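Local coordinates for dipicolinate synthase subunit A (Bacillus halodurans, PDB 3D4O), which probably forms, with a partner subunit, the NAD(P)-dependent enzyme that oxidises dihydrodipicolinate to dipicolinate, a major small molecule of the bacterial spore, at residues 9-14 with 54-59; 217-222 with 242-247; 224-229 with 248-253. One frame throughout, in Å; residues are numbered along the deposited sequence.

Interaction 1 (9-14 with 54-59); sequences VIIGGD and VDWNTV
The short 3-10 turn that sets Trp56 and Val59 against Val9 is closed by a backbone bond from Thr58 N to Asp55 O, at 3.2 Å. Everything residues 54-59 present to Val9 and Ile11 is apolar, and Val9 meets three side chains at once through its two methyls. Val9 CG1, standing between the backbone N and the carbonyl carbon (chi1 62°), reaches Val59 CG1 at 3.9 Å and Trp56 CZ3 at 4.2 Å. The side chains of Val9 and Trp56 meet at a slant. The second methyl of Val9, CG2, is turned toward Val54 and lies 4.3 Å from its CG1. Two residues further along the strand, Ile11 completes the contact with its outermost carbon: CD1 arrives at the edge of the indole, near the ring plane, 4.2 Å from Trp56 CH2, the two side chains meeting at about a right angle. This is the familiar interior of a Rossmann-type domain. Strand 7-11 is the first strand of a parallel sheet of order 3-2-1-4-5-6, and residues 54-59 lead into its neighbour, strand 61-63, to which the backbone of Val9 is hydrogen-bonded through Ala61 and Leu63. Trp56 starts from a CB that does not head for the strand; with CG beside its own backbone N (chi1 -58°), the six-membered ring is nevertheless brought back toward Val9 and Ile11. Within the loop, Val54 CG1 sits over the centre of the indole of Trp56, 3.4 Å above the plane, so one face is packed by the valine while Ile11 takes the rim. Lys93 and Thr94 also touch the Trp56 side chain, and Ile62 of strand 61-63 packs against Val9, Ile11 and Trp56 alike.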
loop_
_atom_site.group_PDB
_atom_site.type_symbol
_atom_site.label_atom_id
_atom_site.label_comp_id
_atom_site.label_asym_id
_atom_site.label_seq_id
_atom_site.Cartn_x
_atom_site.Cartn_y
_atom_site.Cartn_z
ATOM N N VAL C 9 -20.823 -0.413 -28.707
ATOM C CA VAL C 9 -19.778 0.588 -28.735
ATOM C C VAL C 9 -19.262 0.699 -27.311
ATOM O O VAL C 9 -20.022 0.845 -26.353
ATOM C CB VAL C 9 -20.230 1.961 -29.295
ATOM C CG1 VAL C 9 -21.323 2.578 -28.459
ATOM C CG2 VAL C 9 -19.038 2.920 -29.381
ATOM N N ILE C 10 -17.951 0.546 -27.225
ATOM C CA ILE C 10 -17.190 0.639 -26.006
ATOM C C ILE C 10 -16.384 1.906 -26.110
ATOM O O ILE C 10 -15.517 2.045 -26.958
ATOM C CB ILE C 10 -16.259 -0.585 -25.818
ATOM C CG1 ILE C 10 -17.071 -1.888 -25.747
ATOM C CG2 ILE C 10 -15.423 -0.461 -24.552
ATOM C CD1 ILE C 10 -16.256 -3.125 -25.288
ATOM N N ILE C 11 -16.685 2.822 -25.205
ATOM C CA ILE C 11 -16.112 4.166 -25.205
ATOM C C ILE C 11 -15.350 4.402 -23.933
ATOM O O ILE C 11 -15.922 4.449 -22.848
ATOM C CB ILE C 11 -17.224 5.217 -25.331
ATOM C CG1 ILE C 11 -18.118 4.883 -26.537
ATOM C CG2 ILE C 11 -16.640 6.629 -25.507
ATOM C CD1 ILE C 11 -19.261 5.860 -26.748
ATOM N N GLY C 12 -14.048 4.535 -24.093
ATOM C CA GLY C 12 -13.131 4.749 -22.981
ATOM C C GLY C 12 -13.089 3.698 -21.894
ATOM O O GLY C 12 -13.673 2.607 -21.964
ATOM N N GLY C 13 -12.361 4.093 -20.869
ATOM C CA GLY C 13 -12.207 3.310 -19.649
ATOM C C GLY C 13 -10.784 3.160 -19.206
ATOM O O GLY C 13 -9.905 3.973 -19.507
ATOM N N ASP C 14 -10.570 2.081 -18.471
ATOM C CA ASP C 14 -9.249 1.753 -17.993
ATOM C C ASP C 14 -8.919 0.304 -18.260
ATOM O O ASP C 14 -9.458 -0.294 -19.198
ATOM C CB ASP C 14 -9.037 2.173 -16.536
ATOM C CG ASP C 14 -9.920 1.436 -15.549
ATOM O OD1 ASP C 14 -10.312 0.291 -15.803
ATOM O OD2 ASP C 14 -10.159 1.985 -14.467
ATOM N N VAL C 54 -18.607 6.680 -35.417
ATOM C CA VAL C 54 -19.526 5.645 -34.899
ATOM C C VAL C 54 -20.813 5.611 -35.714
ATOM O O VAL C 54 -21.324 6.642 -36.139
ATOM C CB VAL C 54 -19.787 5.819 -33.365
ATOM C CG1 VAL C 54 -20.768 4.781 -32.829
ATOM C CG2 VAL C 54 -18.474 5.716 -32.583
ATOM N N ASP C 55 -21.278 4.397 -35.971
ATOM C CA ASP C 55 -22.509 4.132 -36.751
ATOM C C ASP C 55 -23.640 3.920 -35.766
ATOM O O ASP C 55 -24.110 2.794 -35.546
ATOM C CB ASP C 55 -22.310 2.891 -37.630
ATOM C CG ASP C 55 -23.557 2.503 -38.407
ATOM O OD1 ASP C 55 -24.404 3.372 -38.710
ATOM O OD2 ASP C 55 -23.684 1.304 -38.726
ATOM N N TRP C 56 -24.112 5.040 -35.232
ATOM C CA TRP C 56 -25.074 5.042 -34.109
ATOM C C TRP C 56 -26.363 4.280 -34.322
ATOM O O TRP C 56 -26.867 3.677 -33.389
ATOM C CB TRP C 56 -25.405 6.467 -33.612
ATOM C CG TRP C 56 -24.206 7.241 -33.177
ATOM C CD1 TRP C 56 -23.571 8.240 -33.871
ATOM C CD2 TRP C 56 -23.443 7.034 -31.991
ATOM N NE1 TRP C 56 -22.476 8.684 -33.169
ATOM C CE2 TRP C 56 -22.377 7.960 -32.010
ATOM C CE3 TRP C 56 -23.565 6.165 -30.901
ATOM C CZ2 TRP C 56 -21.447 8.041 -30.984
ATOM C CZ3 TRP C 56 -22.639 6.251 -29.883
ATOM C CH2 TRP C 56 -21.589 7.173 -29.933
ATOM N N ASN C 57 -26.894 4.307 -35.537
ATOM C CA ASN C 57 -28.206 3.665 -35.795
ATOM C C ASN C 57 -28.156 2.131 -35.909
ATOM O O ASN C 57 -29.159 1.494 -36.228
ATOM C CB ASN C 57 -29.016 4.352 -36.929
ATOM C CG ASN C 57 -28.313 4.365 -38.252
ATOM O OD1 ASN C 57 -27.419 3.558 -38.501
ATOM N ND2 ASN C 57 -28.718 5.289 -39.129
ATOM N N THR C 58 -27.004 1.542 -35.582
ATOM C CA THR C 58 -26.870 0.059 -35.621
ATOM C C THR C 58 -26.361 -0.527 -34.302
ATOM O O THR C 58 -26.183 -1.737 -34.144
ATOM C CB THR C 58 -25.964 -0.411 -36.782
ATOM O OG1 THR C 58 -24.645 0.129 -36.632
ATOM C CG2 THR C 58 -26.545 0.031 -38.121
ATOM N N VAL C 59 -26.183 0.368 -33.348
ATOM C CA VAL C 59 -25.645 0.064 -32.019
ATOM C C VAL C 59 -26.695 -0.398 -31.024
ATOM O O VAL C 59 -27.638 0.331 -30.715
ATOM C CB VAL C 59 -24.955 1.314 -31.467
ATOM C CG1 VAL C 59 -24.580 1.127 -30.037
ATOM C CG2 VAL C 59 -23.751 1.679 -32.374
#

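Interaction 2 (217-222 with 242-247); sequences CINTIP and DLASKP
Asn219 bridges to Asp242 on the adjoining parallel strand, and its side chain can be followed outward atom by atom. Asn219 CB lies 3.6 Å from Asp242 OD1. With CG anti to the backbone N (chi1 178°), the amide runs beside the carboxylate, the two planes 68° apart. Asn219 OD1 turns back on its own chain and accepts from Ile221 N at 2.8 Å, an Asx turn in which the donor stands above the carbonyl plane. Asn219 ND2 spends its hydrogens on Ile221 O, at 2.9 Å, and on Asp242 OD1, at 2.8 Å; both acceptors lie close to the amide plane, which fixes its rotation. Asp242 OD1 is gripped from opposite faces, since Ala244 N reaches it at 3.0 Å in a second Asx turn, while OD2 is held by Gly249 N and Thr250 OG1. The backbones join through Leu243 N and Asn219 O, 2.8 Å apart, and Ile218 CG2 packs on Leu243 CD1 at 3.7 Å. Strand 216-219 runs between strands 157-161 and 239-242; Ile218 and Leu243 face helices 127-148 and 165-176, while Thr220, bonded to Leu161 O, touches Val166 at the start of helix 165-176, within a GxGxxG-like sequence, consistent with a Rossmann nucleotide site.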
loop_
_atom_site.group_PDB
_atom_site.type_symbol
_atom_site.label_atom_id
_atom_site.label_comp_id
_atom_site.label_asym_id
_atom_site.label_seq_id
_atom_site.Cartn_x
_atom_site.Cartn_y
_atom_site.Cartn_z
ATOM N N CYS C 217 -8.288 8.726 8.120
ATOM C CA CYS C 217 -9.727 8.778 8.002
ATOM C C CYS C 217 -10.147 8.489 6.567
ATOM O O CYS C 217 -9.713 9.166 5.636
ATOM C CB CYS C 217 -10.200 10.149 8.406
ATOM S SG CYS C 217 -11.996 10.401 8.269
ATOM N N ILE C 218 -10.965 7.452 6.411
ATOM C CA ILE C 218 -11.488 7.060 5.106
ATOM C C ILE C 218 -12.948 7.373 5.022
ATOM O O ILE C 218 -13.742 6.843 5.789
ATOM C CB ILE C 218 -11.301 5.532 4.870
ATOM C CG1 ILE C 218 -9.802 5.200 5.028
ATOM C CG2 ILE C 218 -11.888 5.170 3.512
ATOM C CD1 ILE C 218 -9.532 4.028 5.928
ATOM N N ASN C 219 -13.318 8.281 4.126
ATOM C CA ASN C 219 -14.731 8.579 3.938
ATOM C C ASN C 219 -15.369 7.781 2.819
ATOM O O ASN C 219 -14.818 7.679 1.725
ATOM C CB ASN C 219 -14.985 10.045 3.641
ATOM C CG ASN C 219 -16.464 10.311 3.402
ATOM O OD1 ASN C 219 -17.299 9.973 4.233
ATOM N ND2 ASN C 219 -16.795 10.853 2.247
ATOM N N THR C 220 -16.531 7.200 3.121
ATOM C CA THR C 220 -17.370 6.544 2.106
ATOM C C THR C 220 -18.735 7.248 1.995
ATOM O O THR C 220 -19.500 6.952 1.101
ATOM C CB THR C 220 -17.634 5.051 2.384
ATOM O OG1 THR C 220 -18.492 4.896 3.530
ATOM C CG2 THR C 220 -16.339 4.296 2.596
ATOM N N ILE C 221 -19.043 8.183 2.891
ATOM C CA ILE C 221 -20.361 8.843 2.883
ATOM C C ILE C 221 -20.454 9.918 1.787
ATOM O O ILE C 221 -19.616 10.824 1.725
ATOM C CB ILE C 221 -20.707 9.492 4.269
ATOM C CG1 ILE C 221 -20.702 8.474 5.392
ATOM C CG2 ILE C 221 -22.079 10.183 4.242
ATOM C CD1 ILE C 221 -20.929 9.121 6.722
ATOM N N PRO C 222 -21.487 9.850 0.929
ATOM C CA PRO C 222 -21.598 10.834 -0.162
ATOM C C PRO C 222 -22.332 12.056 0.251
ATOM O O PRO C 222 -23.447 12.320 -0.174
ATOM C CB PRO C 222 -22.349 10.079 -1.257
ATOM C CG PRO C 222 -23.174 9.092 -0.520
ATOM C CD PRO C 222 -22.477 8.774 0.789
ATOM N N ASP C 242 -10.755 9.994 0.629
ATOM C CA ASP C 242 -12.183 10.138 0.275
ATOM C C ASP C 242 -12.562 9.278 -0.926
ATOM O O ASP C 242 -12.162 9.516 -2.077
ATOM C CB ASP C 242 -12.549 11.587 0.060
ATOM C CG ASP C 242 -14.028 11.835 0.184
ATOM O OD1 ASP C 242 -14.825 10.874 0.189
ATOM O OD2 ASP C 242 -14.388 13.014 0.262
ATOM N N LEU C 243 -13.328 8.241 -0.597
ATOM C CA LEU C 243 -13.754 7.247 -1.535
ATOM C C LEU C 243 -15.121 7.583 -2.100
ATOM O O LEU C 243 -15.540 6.965 -3.061
ATOM C CB LEU C 243 -13.793 5.856 -0.871
ATOM C CG LEU C 243 -12.455 5.289 -0.415
ATOM C CD1 LEU C 243 -12.683 3.910 0.145
ATOM C CD2 LEU C 243 -11.470 5.253 -1.593
ATOM N N ALA C 244 -15.809 8.552 -1.507
ATOM C CA ALA C 244 -17.138 8.928 -2.004
ATOM C C ALA C 244 -17.039 9.522 -3.422
ATOM O O ALA C 244 -16.055 10.186 -3.799
ATOM C CB ALA C 244 -17.833 9.904 -1.061
ATOM N N SER C 245 -18.065 9.273 -4.223
ATOM C CA SER C 245 -18.119 9.827 -5.586
ATOM C C SER C 245 -18.016 11.333 -5.548
ATOM O O SER C 245 -18.531 11.974 -4.653
ATOM C CB SER C 245 -19.420 9.433 -6.303
ATOM O OG SER C 245 -20.562 9.981 -5.653
ATOM N N LYS C 246 -17.319 11.867 -6.524
ATOM C CA LYS C 246 -17.136 13.325 -6.715
ATOM C C LYS C 246 -18.434 14.037 -6.425
ATOM O O LYS C 246 -19.474 13.643 -6.925
ATOM C CB LYS C 246 -16.734 13.628 -8.160
ATOM N N PRO C 247 -18.380 15.140 -5.676
ATOM C CA PRO C 247 -17.209 15.816 -5.123
ATOM C C PRO C 247 -16.704 15.246 -3.805
ATOM O O PRO C 247 -15.886 15.876 -3.129
ATOM C CB PRO C 247 -17.735 17.220 -4.887
ATOM C CG PRO C 247 -19.161 17.009 -4.514
ATOM C CD PRO C 247 -19.626 15.818 -5.299
#

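Interaction 3 (224-229 with 248-253); sequences LVVTAN and GGTDFR
A single backbone bridge pairs Val226 with Thr250: Gly249 O takes both Val225 N and Val226 N, each at 3.0 Å, and Val226 O takes Asp251 N at 2.9 Å. The two donors reach the glycine oxygen differently, Val226 N almost in line with the carbonyl and Val225 N tilted 33° from its plane. Val226 and Thr250 then run alongside each other in the same direction, with Val226 CB 3.7 Å from Thr250 OG1; that hydroxyl is bonded to Asp242 OD2. Leu224 folds over the bridge: its CG, anti to the backbone N (chi1 -174°), brings CD1 to 3.7 Å from Asp251 N, against the peptide that joins Thr250 to Asp251. Beyond it, Asp251 serves two helix starts. OD1 caps Tyr254 N of helix 252-257, for which Asp251 is the N-cap residue. Asp251 OD2 accepts from a water at 2.7 Å, and the same water accepts from Ala228 N at 3.0 Å, at the start of helix 228-233, whose N-cap position is Thr227. A carboxylate that caps one helix N terminus directly and reaches a second through a water probably stays ionised, its charge favoured by both helix dipoles.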
loop_
_atom_site.group_PDB
_atom_site.type_symbol
_atom_site.label_atom_id
_atom_site.label_comp_id
_atom_site.label_asym_id
_atom_site.label_seq_id
_atom_site.Cartn_x
_atom_site.Cartn_y
_atom_site.Cartn_z
ATOM N N LEU C 224 -21.229 15.933 2.729
ATOM C CA LEU C 224 -20.229 16.709 3.453
ATOM C C LEU C 224 -20.197 16.354 4.931
ATOM O O LEU C 224 -20.988 16.886 5.730
ATOM C CB LEU C 224 -20.455 18.196 3.238
ATOM C CG LEU C 224 -19.389 19.142 3.816
ATOM C CD1 LEU C 224 -17.986 18.725 3.410
ATOM C CD2 LEU C 224 -19.678 20.564 3.377
ATOM N N VAL C 225 -19.264 15.458 5.279
ATOM C CA VAL C 225 -19.111 15.014 6.676
ATOM C C VAL C 225 -17.788 15.439 7.284
ATOM O O VAL C 225 -17.706 15.727 8.478
ATOM C CB VAL C 225 -19.394 13.478 6.886
ATOM C CG1 VAL C 225 -20.855 13.216 6.642
ATOM C CG2 VAL C 225 -18.520 12.563 5.981
ATOM N N VAL C 226 -16.759 15.498 6.460
ATOM C CA VAL C 226 -15.451 15.908 6.929
ATOM C C VAL C 226 -15.388 17.399 6.644
ATOM O O VAL C 226 -14.746 17.878 5.708
ATOM C CB VAL C 226 -14.306 15.097 6.282
ATOM C CG1 VAL C 226 -12.944 15.408 6.966
ATOM C CG2 VAL C 226 -14.606 13.611 6.385
ATOM N N THR C 227 -16.107 18.117 7.495
ATOM C CA THR C 227 -16.222 19.557 7.389
ATOM C C THR C 227 -15.013 20.257 7.991
ATOM O O THR C 227 -14.133 19.638 8.582
ATOM C CB THR C 227 -17.485 20.078 8.096
ATOM O OG1 THR C 227 -17.387 19.828 9.499
ATOM C CG2 THR C 227 -18.729 19.378 7.576
ATOM N N ALA C 228 -15.011 21.572 7.842
ATOM C CA ALA C 228 -13.947 22.412 8.385
ATOM C C ALA C 228 -13.785 22.200 9.895
ATOM O O ALA C 228 -12.672 22.081 10.394
ATOM C CB ALA C 228 -14.224 23.910 8.089
ATOM N N ASN C 229 -14.907 22.178 10.616
ATOM C CA ASN C 229 -14.868 22.031 12.091
ATOM C C ASN C 229 -14.329 20.687 12.478
ATOM O O ASN C 229 -13.630 20.536 13.482
ATOM C CB ASN C 229 -16.213 22.301 12.791
ATOM C CG ASN C 229 -16.279 23.698 13.400
ATOM O OD1 ASN C 229 -15.383 24.094 14.158
ATOM N ND2 ASN C 229 -17.341 24.444 13.094
ATOM N N GLY C 248 -17.212 14.070 -3.456
ATOM C CA GLY C 248 -16.829 13.398 -2.223
ATOM C C GLY C 248 -17.586 13.926 -1.034
ATOM O O GLY C 248 -18.697 14.412 -1.165
ATOM N N GLY C 249 -16.953 13.860 0.126
ATOM C CA GLY C 249 -17.586 14.275 1.378
ATOM C C GLY C 249 -16.677 15.045 2.302
ATOM O O GLY C 249 -16.841 15.035 3.517
ATOM N N THR C 250 -15.724 15.736 1.706
ATOM C CA THR C 250 -14.721 16.483 2.462
ATOM C C THR C 250 -14.572 17.924 2.029
ATOM O O THR C 250 -14.684 18.254 0.861
ATOM C CB THR C 250 -13.335 15.776 2.313
ATOM O OG1 THR C 250 -13.461 14.419 2.731
ATOM C CG2 THR C 250 -12.227 16.470 3.126
ATOM N N ASP C 251 -14.315 18.778 3.006
ATOM C CA ASP C 251 -14.005 20.193 2.714
ATOM C C ASP C 251 -12.523 20.280 2.349
ATOM O O ASP C 251 -11.661 20.615 3.184
ATOM C CB ASP C 251 -14.284 21.092 3.897
ATOM C CG ASP C 251 -14.232 22.578 3.527
ATOM O OD1 ASP C 251 -13.694 22.924 2.464
ATOM O OD2 ASP C 251 -14.742 23.388 4.310
ATOM N N PHE C 252 -12.260 19.928 1.094
ATOM C CA PHE C 252 -10.901 19.885 0.535
ATOM C C PHE C 252 -10.221 21.234 0.560
ATOM O O PHE C 252 -9.000 21.309 0.663
ATOM C CB PHE C 252 -10.866 19.331 -0.899
ATOM C CG PHE C 252 -11.293 17.883 -1.005
ATOM C CD1 PHE C 252 -10.487 16.870 -0.508
ATOM C CD2 PHE C 252 -12.493 17.540 -1.610
ATOM C CE1 PHE C 252 -10.882 15.557 -0.600
ATOM C CE2 PHE C 252 -12.890 16.227 -1.713
ATOM C CZ PHE C 252 -12.095 15.236 -1.204
ATOM N N ARG C 253 -11.006 22.300 0.489
ATOM C CA ARG C 253 -10.413 23.621 0.469
ATOM C C ARG C 253 -9.885 23.899 1.872
ATOM O O ARG C 253 -8.765 24.376 2.049
ATOM C CB ARG C 253 -11.400 24.703 -0.015
HETATM O O HOH W 1 -16.907 22.534 5.706
#

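Overall arrangement
From the N terminus, interaction 1 comes first: it closes the loop that holds helix 15-26 and strands 30-34 and 46-49, tying the first strand of the N-terminal sheet to the approach of strand 61-63. The chain completes that sheet before interaction 2 opens in the second Rossmann-like sheet, with the centres of the two contacts about 30 Å apart on opposite sides of the chain's centre. Interactions 2 and 3 cross, their segments alternating along the chain, and their centres are about 10 Å apart. The 217-222/242-247 contact joins the C-terminal ends of neighbouring strands; 224-229/248-253 joins the starts of the helices that follow them. The carboxylate of Asp242 connects the two contacts.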